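Local coordinates for protein teichoic acid D-alanine hydrolase (Staphylococcus aureus, PDB 5ZH8) that removes D-alanyl groups from wall teichoic acid and lipoteichoic acid as an esterase, and affects methicillin resistance and autolysis, at residues Y82-F88 with V373-I378; Y354-Y359 with Y379-Q385. All blocks are in the same frame, centred on the assembly; numbering follows the deposited sequence.

Contact 1: residues Y82-F88 with V373-I378; sequences YLQSSLF and VRIKHI
Y82 and H377 both carry CG anti to the backbone N (chi1 159° and 180°), which turns their rings into the gap between helices 74-85 and 371-382. R374, with CG beside its N and the chain extended to NE, spans the same gap to S86. The H377 edge stands over the Y82 face in a T-shaped pair, centroids 4.8 Å apart, with H377 CD2 above the ring centre; ND1 is hydrogen-bonded to D381. S86 OG lies over the opposite face of Y82. The R374 guanidinium takes S86 end-on: NH1 donates to S86 OG at 2.7 Å and NH2 to S86 O at 3.1 Å, the latter nearly straight (168°), with both acceptors close to its plane. S86 OG donates to Y82 O, which holds the hydroxyl against the last turn of the helix. L87, at positive phi, closes that turn as a Schellman motif, probably favourable to the arginine's charge. F88 CD1 lies over one guanidinium face, 3.7 Å from R374 NE, and L83 CD2 meets I378 CD1. This pairing of the helix before strand 90-96 with the last helix, on one face of the central antiparallel sheet, is characteristic of the beta-lactamase and penicillin-binding protein fold.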
loop_
_atom_site.group_PDB
_atom_site.type_symbol
_atom_site.label_atom_id
_atom_site.label_comp_id
_atom_site.label_asym_id
_atom_site.label_seq_id
_atom_site.Cartn_x
_atom_site.Cartn_y
_atom_site.Cartn_z
ATOM N N TYR A 82 22.999 1.202 1.187
ATOM C CA TYR A 82 21.724 0.678 1.652
ATOM C C TYR A 82 20.662 0.845 0.578
ATOM O O TYR A 82 19.957 -0.108 0.259
ATOM C CB TYR A 82 21.278 1.356 2.948
ATOM C CG TYR A 82 19.808 1.216 3.176
ATOM C CD1 TYR A 82 19.241 -0.031 3.351
ATOM C CD2 TYR A 82 18.978 2.328 3.180
ATOM C CE1 TYR A 82 17.886 -0.181 3.533
ATOM C CE2 TYR A 82 17.610 2.198 3.374
ATOM C CZ TYR A 82 17.071 0.942 3.538
ATOM O OH TYR A 82 15.720 0.816 3.729
ATOM N N LEU A 83 20.553 2.045 0.017
ATOM C CA LEU A 83 19.547 2.323 -1.016
ATOM C C LEU A 83 19.732 1.461 -2.255
ATOM O O LEU A 83 18.749 1.010 -2.843
ATOM C CB LEU A 83 19.554 3.799 -1.410
ATOM C CG LEU A 83 19.077 4.773 -0.333
ATOM C CD1 LEU A 83 19.153 6.192 -0.868
ATOM C CD2 LEU A 83 17.667 4.442 0.130
ATOM N N GLN A 84 20.982 1.224 -2.650
ATOM C CA GLN A 84 21.250 0.358 -3.788
ATOM C C GLN A 84 20.891 -1.099 -3.492
ATOM O O GLN A 84 20.146 -1.719 -4.246
ATOM C CB GLN A 84 22.705 0.455 -4.219
ATOM C CG GLN A 84 23.085 1.769 -4.865
ATOM C CD GLN A 84 24.407 1.673 -5.628
ATOM O OE1 GLN A 84 24.765 0.625 -6.195
ATOM N NE2 GLN A 84 25.147 2.781 -5.644
ATOM N N SER A 85 21.399 -1.645 -2.393
ATOM C CA SER A 85 21.182 -3.062 -2.094
ATOM C C SER A 85 19.748 -3.378 -1.645
ATOM O O SER A 85 19.317 -4.527 -1.714
ATOM C CB SER A 85 22.193 -3.561 -1.061
ATOM O OG SER A 85 22.115 -2.806 0.122
ATOM N N SER A 86 19.004 -2.368 -1.208
ATOM C CA SER A 86 17.584 -2.550 -0.885
ATOM C C SER A 86 16.658 -2.329 -2.093
ATOM O O SER A 86 15.441 -2.357 -1.951
ATOM C CB SER A 86 17.183 -1.623 0.262
ATOM O OG SER A 86 17.406 -0.275 -0.091
ATOM N N LEU A 87 17.238 -2.115 -3.271
ATOM C CA LEU A 87 16.487 -1.994 -4.528
ATOM C C LEU A 87 15.557 -0.787 -4.547
ATOM O O LEU A 87 14.516 -0.812 -5.178
ATOM C CB LEU A 87 15.706 -3.281 -4.821
ATOM C CG LEU A 87 16.501 -4.589 -4.730
ATOM C CD1 LEU A 87 15.575 -5.791 -4.826
ATOM C CD2 LEU A 87 17.571 -4.622 -5.805
ATOM N N PHE A 88 15.960 0.269 -3.849
ATOM C CA PHE A 88 15.207 1.519 -3.776
ATOM C C PHE A 88 14.974 2.063 -5.178
ATOM O O PHE A 88 15.912 2.153 -5.968
ATOM C CB PHE A 88 16.006 2.524 -2.945
ATOM C CG PHE A 88 15.366 3.877 -2.820
ATOM C CD1 PHE A 88 14.152 4.038 -2.160
ATOM C CD2 PHE A 88 16.006 5.006 -3.325
ATOM C CE1 PHE A 88 13.581 5.299 -2.029
ATOM C CE2 PHE A 88 15.440 6.266 -3.192
ATOM C CZ PHE A 88 14.225 6.412 -2.545
ATOM N N VAL A 373 10.305 2.651 6.820
ATOM C CA VAL A 373 11.394 1.829 7.309
ATOM C C VAL A 373 12.710 2.355 6.748
ATOM O O VAL A 373 13.720 2.367 7.449
ATOM C CB VAL A 373 11.203 0.340 6.935
ATOM C CG1 VAL A 373 12.476 -0.451 7.184
ATOM C CG2 VAL A 373 10.060 -0.272 7.735
ATOM N N ARG A 374 12.689 2.805 5.496
ATOM C CA ARG A 374 13.910 3.279 4.846
ATOM C C ARG A 374 14.400 4.573 5.478
ATOM O O ARG A 374 15.554 4.675 5.879
ATOM C CB ARG A 374 13.701 3.498 3.341
ATOM C CG ARG A 374 13.273 2.268 2.552
ATOM C CD ARG A 374 12.951 2.664 1.118
ATOM N NE ARG A 374 12.739 1.524 0.223
ATOM C CZ ARG A 374 13.707 0.749 -0.254
ATOM N NH1 ARG A 374 14.970 0.953 0.096
ATOM N NH2 ARG A 374 13.409 -0.248 -1.072
ATOM N N ILE A 375 13.514 5.557 5.562
ATOM C CA ILE A 375 13.881 6.872 6.074
ATOM C C ILE A 375 14.253 6.806 7.565
ATOM O O ILE A 375 15.098 7.569 8.020
ATOM C CB ILE A 375 12.769 7.914 5.800
ATOM C CG1 ILE A 375 13.325 9.340 5.857
ATOM C CG2 ILE A 375 11.601 7.750 6.767
ATOM C CD1 ILE A 375 12.375 10.392 5.330
ATOM N N LYS A 376 13.643 5.884 8.308
ATOM C CA LYS A 376 14.006 5.667 9.713
ATOM C C LYS A 376 15.408 5.119 9.824
ATOM O O LYS A 376 16.189 5.552 10.664
ATOM C CB LYS A 376 13.050 4.695 10.401
ATOM C CG LYS A 376 11.714 5.296 10.777
ATOM C CD LYS A 376 10.762 4.213 11.261
ATOM C CE LYS A 376 9.502 4.803 11.887
ATOM N NZ LYS A 376 8.957 3.947 12.993
ATOM N N HIS A 377 15.718 4.157 8.971
ATOM C CA HIS A 377 17.017 3.521 8.999
ATOM C C HIS A 377 18.101 4.548 8.708
ATOM O O HIS A 377 19.173 4.510 9.298
ATOM C CB HIS A 377 17.069 2.383 7.992
ATOM C CG HIS A 377 18.382 1.674 7.956
ATOM N ND1 HIS A 377 18.850 0.919 9.010
ATOM C CD2 HIS A 377 19.326 1.600 6.990
ATOM C CE1 HIS A 377 20.028 0.416 8.699
ATOM N NE2 HIS A 377 20.336 0.805 7.475
ATOM N N ILE A 378 17.811 5.477 7.808
ATOM C CA ILE A 378 18.761 6.525 7.458
ATOM C C ILE A 378 18.912 7.535 8.606
ATOM O O ILE A 378 20.019 7.872 9.010
ATOM C CB ILE A 378 18.326 7.234 6.162
ATOM C CG1 ILE A 378 18.501 6.283 4.976
ATOM C CG2 ILE A 378 19.111 8.520 5.948
ATOM C CD1 ILE A 378 17.950 6.809 3.664
#

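Contact 2: residues Y354-Y359 with Y379-Q385; sequences YYNDKY and YNDILKQ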
loop_
_atom_site.group_PDB
_atom_site.type_symbol
_atom_site.label_atom_id
_atom_site.label_comp_id
_atom_site.label_asym_id
_atom_site.label_seq_id
_atom_site.Cartn_x
_atom_site.Cartn_y
_atom_site.Cartn_z
ATOM N N TYR A 354 12.038 13.398 7.001
ATOM C CA TYR A 354 12.390 13.417 8.417
ATOM C C TYR A 354 13.417 14.514 8.568
ATOM O O TYR A 354 14.351 14.585 7.767
ATOM C CB TYR A 354 13.037 12.102 8.833
ATOM C CG TYR A 354 12.106 11.001 9.287
ATOM C CD1 TYR A 354 10.787 10.921 8.858
ATOM C CD2 TYR A 354 12.585 10.002 10.124
ATOM C CE1 TYR A 354 9.972 9.890 9.282
ATOM C CE2 TYR A 354 11.784 8.970 10.543
ATOM C CZ TYR A 354 10.485 8.914 10.126
ATOM O OH TYR A 354 9.722 7.867 10.576
ATOM N N TYR A 355 13.255 15.378 9.570
ATOM C CA TYR A 355 14.265 16.398 9.801
ATOM C C TYR A 355 14.356 16.903 11.220
ATOM O O TYR A 355 13.457 16.691 12.037
ATOM C CB TYR A 355 14.084 17.577 8.836
ATOM C CG TYR A 355 12.943 18.520 9.130
ATOM C CD1 TYR A 355 13.113 19.601 9.985
ATOM C CD2 TYR A 355 11.709 18.362 8.515
ATOM C CE1 TYR A 355 12.078 20.477 10.236
ATOM C CE2 TYR A 355 10.666 19.243 8.763
ATOM C CZ TYR A 355 10.859 20.296 9.622
ATOM O OH TYR A 355 9.834 21.171 9.881
ATOM N N ASN A 356 15.488 17.548 11.490
ATOM C CA ASN A 356 15.727 18.273 12.730
ATOM C C ASN A 356 16.589 19.509 12.410
ATOM O O ASN A 356 16.587 19.971 11.265
ATOM C CB ASN A 356 16.337 17.350 13.807
ATOM C CG ASN A 356 17.691 16.789 13.427
ATOM O OD1 ASN A 356 18.404 17.343 12.600
ATOM N ND2 ASN A 356 18.059 15.691 14.060
ATOM N N ASP A 357 17.314 20.050 13.386
ATOM C CA ASP A 357 18.101 21.261 13.143
ATOM C C ASP A 357 19.426 21.001 12.416
ATOM O O ASP A 357 20.066 21.948 11.965
ATOM C CB ASP A 357 18.345 22.018 14.449
ATOM C CG ASP A 357 17.092 22.713 14.976
ATOM O OD1 ASP A 357 16.013 22.608 14.352
ATOM O OD2 ASP A 357 17.186 23.365 16.036
ATOM N N LYS A 358 19.835 19.738 12.296
ATOM C CA LYS A 358 21.062 19.391 11.572
ATOM C C LYS A 358 20.768 18.781 10.198
ATOM O O LYS A 358 21.316 19.222 9.190
ATOM C CB LYS A 358 21.922 18.425 12.387
ATOM C CG LYS A 358 23.345 18.300 11.863
ATOM C CD LYS A 358 24.161 17.304 12.662
ATOM C CE LYS A 358 25.563 17.124 12.097
ATOM N NZ LYS A 358 26.269 15.967 12.723
ATOM N N TYR A 359 19.913 17.766 10.165
ATOM C CA TYR A 359 19.621 17.051 8.931
ATOM C C TYR A 359 18.203 17.291 8.432
ATOM O O TYR A 359 17.258 17.326 9.218
ATOM C CB TYR A 359 19.819 15.546 9.132
ATOM C CG TYR A 359 21.251 15.143 9.357
ATOM C CD1 TYR A 359 22.161 15.137 8.312
ATOM C CD2 TYR A 359 21.698 14.774 10.620
ATOM C CE1 TYR A 359 23.476 14.767 8.513
ATOM C CE2 TYR A 359 23.012 14.401 10.834
ATOM C CZ TYR A 359 23.896 14.393 9.776
ATOM O OH TYR A 359 25.201 14.022 9.981
ATOM N N TYR A 379 17.792 7.999 9.135
ATOM C CA TYR A 379 17.785 9.048 10.148
ATOM C C TYR A 379 18.257 8.545 11.525
ATOM O O TYR A 379 19.090 9.176 12.185
ATOM C CB TYR A 379 16.375 9.623 10.235
ATOM C CG TYR A 379 16.206 10.821 11.141
ATOM C CD1 TYR A 379 16.500 12.106 10.698
ATOM C CD2 TYR A 379 15.700 10.667 12.431
ATOM C CE1 TYR A 379 16.313 13.203 11.526
ATOM C CE2 TYR A 379 15.512 11.751 13.267
ATOM C CZ TYR A 379 15.816 13.017 12.814
ATOM O OH TYR A 379 15.616 14.092 13.647
ATOM N N ASN A 380 17.712 7.413 11.951
ATOM C CA ASN A 380 18.005 6.871 13.266
ATOM C C ASN A 380 19.260 6.006 13.270
ATOM O O ASN A 380 20.137 6.204 14.106
ATOM C CB ASN A 380 16.816 6.056 13.783
ATOM C CG ASN A 380 15.567 6.895 13.946
ATOM O OD1 ASN A 380 15.639 8.058 14.330
ATOM N ND2 ASN A 380 14.417 6.306 13.674
ATOM N N ASP A 381 19.355 5.046 12.354
ATOM C CA ASP A 381 20.448 4.079 12.417
ATOM C C ASP A 381 21.747 4.635 11.843
ATOM O O ASP A 381 22.788 4.582 12.500
ATOM C CB ASP A 381 20.064 2.755 11.742
ATOM C CG ASP A 381 18.867 2.081 12.409
ATOM O OD1 ASP A 381 18.625 2.327 13.613
ATOM O OD2 ASP A 381 18.162 1.301 11.734
ATOM N N ILE A 382 21.698 5.184 10.634
ATOM C CA ILE A 382 22.924 5.622 9.975
ATOM C C ILE A 382 23.366 6.999 10.466
ATOM O O ILE A 382 24.499 7.159 10.913
ATOM C CB ILE A 382 22.786 5.609 8.444
ATOM C CG1 ILE A 382 22.476 4.184 7.965
ATOM C CG2 ILE A 382 24.060 6.134 7.803
ATOM C CD1 ILE A 382 22.274 4.043 6.465
ATOM N N LEU A 383 22.476 7.984 10.389
ATOM C CA LEU A 383 22.793 9.343 10.840
ATOM C C LEU A 383 22.707 9.528 12.359
ATOM O O LEU A 383 23.126 10.561 12.869
ATOM C CB LEU A 383 21.885 10.363 10.146
ATOM C CG LEU A 383 21.948 10.392 8.613
ATOM C CD1 LEU A 383 20.957 11.414 8.087
ATOM C CD2 LEU A 383 23.342 10.704 8.111
ATOM N N LYS A 384 22.152 8.542 13.066
ATOM C CA LYS A 384 22.131 8.507 14.541
ATOM C C LYS A 384 21.461 9.736 15.172
ATOM O O LYS A 384 21.992 10.337 16.112
ATOM C CB LYS A 384 23.544 8.303 15.090
ATOM C CG LYS A 384 24.168 7.008 14.629
ATOM C CD LYS A 384 25.593 6.857 15.148
ATOM C CE LYS A 384 26.573 7.777 14.425
ATOM N NZ LYS A 384 27.989 7.308 14.557
ATOM N N GLN A 385 20.288 10.087 14.650
ATOM C CA GLN A 385 19.534 11.257 15.116
ATOM C C GLN A 385 18.365 10.903 16.027
ATOM O O GLN A 385 17.490 11.728 16.265
ATOM C CB GLN A 385 19.024 12.053 13.912
ATOM C CG GLN A 385 20.137 12.584 13.036
ATOM C CD GLN A 385 21.055 13.517 13.796
ATOM O OE1 GLN A 385 20.663 14.615 14.168
ATOM N NE2 GLN A 385 22.279 13.076 14.037
HETATM O O HOH W 1 24.745 14.702 15.453
#
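N356 in the beta-hairpin turn and Y359, which opens strand 359-365, meet L383 and Q385, just beyond helix 371-382, while Y354 on strand 349-355 meets Y379. Aromatic contacts begin with Y354, whose ring edge points at the face of Y379 with the planes nearly perpendicular (88°) and the centroids 5.6 Å apart. With CG anti to the backbone N (chi1 -174°), Y379 extends toward the hairpin; Y354 CB covers one ring face and Q385 CB the opposite one, so the ring is held between the strand and the loop after the helix. Its OH bonds to T338 O, and the hydroxyl of Y354 to E372. A CH-pi contact follows at Y359: L383 CD1 sits over the ring, 4.0 Å from its centroid, K358 CG covers the other face, and the Q385 amide comes up at the edge, with CD 3.5 Å from Y359 CD2.

Polar bonds centre on N356. Its OD1 forms an Asx turn through K358 N, extended by Y359 N to an Asx motif, which fixes the side-chain amide inside the hairpin loop. The turned amide then presents ND2 to Q385 OE1 at 2.8 Å, in the carbonyl plane and on a lone pair, although the two amides lie steeply inclined to each other. The bent Q385 chain also reaches back to its own segment, where NE2 donates to L383 O at 2.9 Å. A water accepts from Q385 NE2 at 3.3 Å and, more weakly, from K358 NZ at 3.4 Å.

In the fold
Along the chain the segments alternate in the order 82-88, 354-359, 373-378 and 379-385, so the two contacts interlock rather than follow one another. Their centres are about 14 Å apart, and both use helix 371-382: its first part faces helix 74-85 in contact 1, its last part the hairpin of strands 349-355 and 359-365 in contact 2. They meet where H377 O and I378 O probably accept from I382 N and L383 N. Together they join the early helix to the late one and the late one to the hairpin of the large antiparallel sheet, consistent with the beta-lactamase fold. Contact 1 also borders the second subunit, whereas contact 2 stays within its own chain.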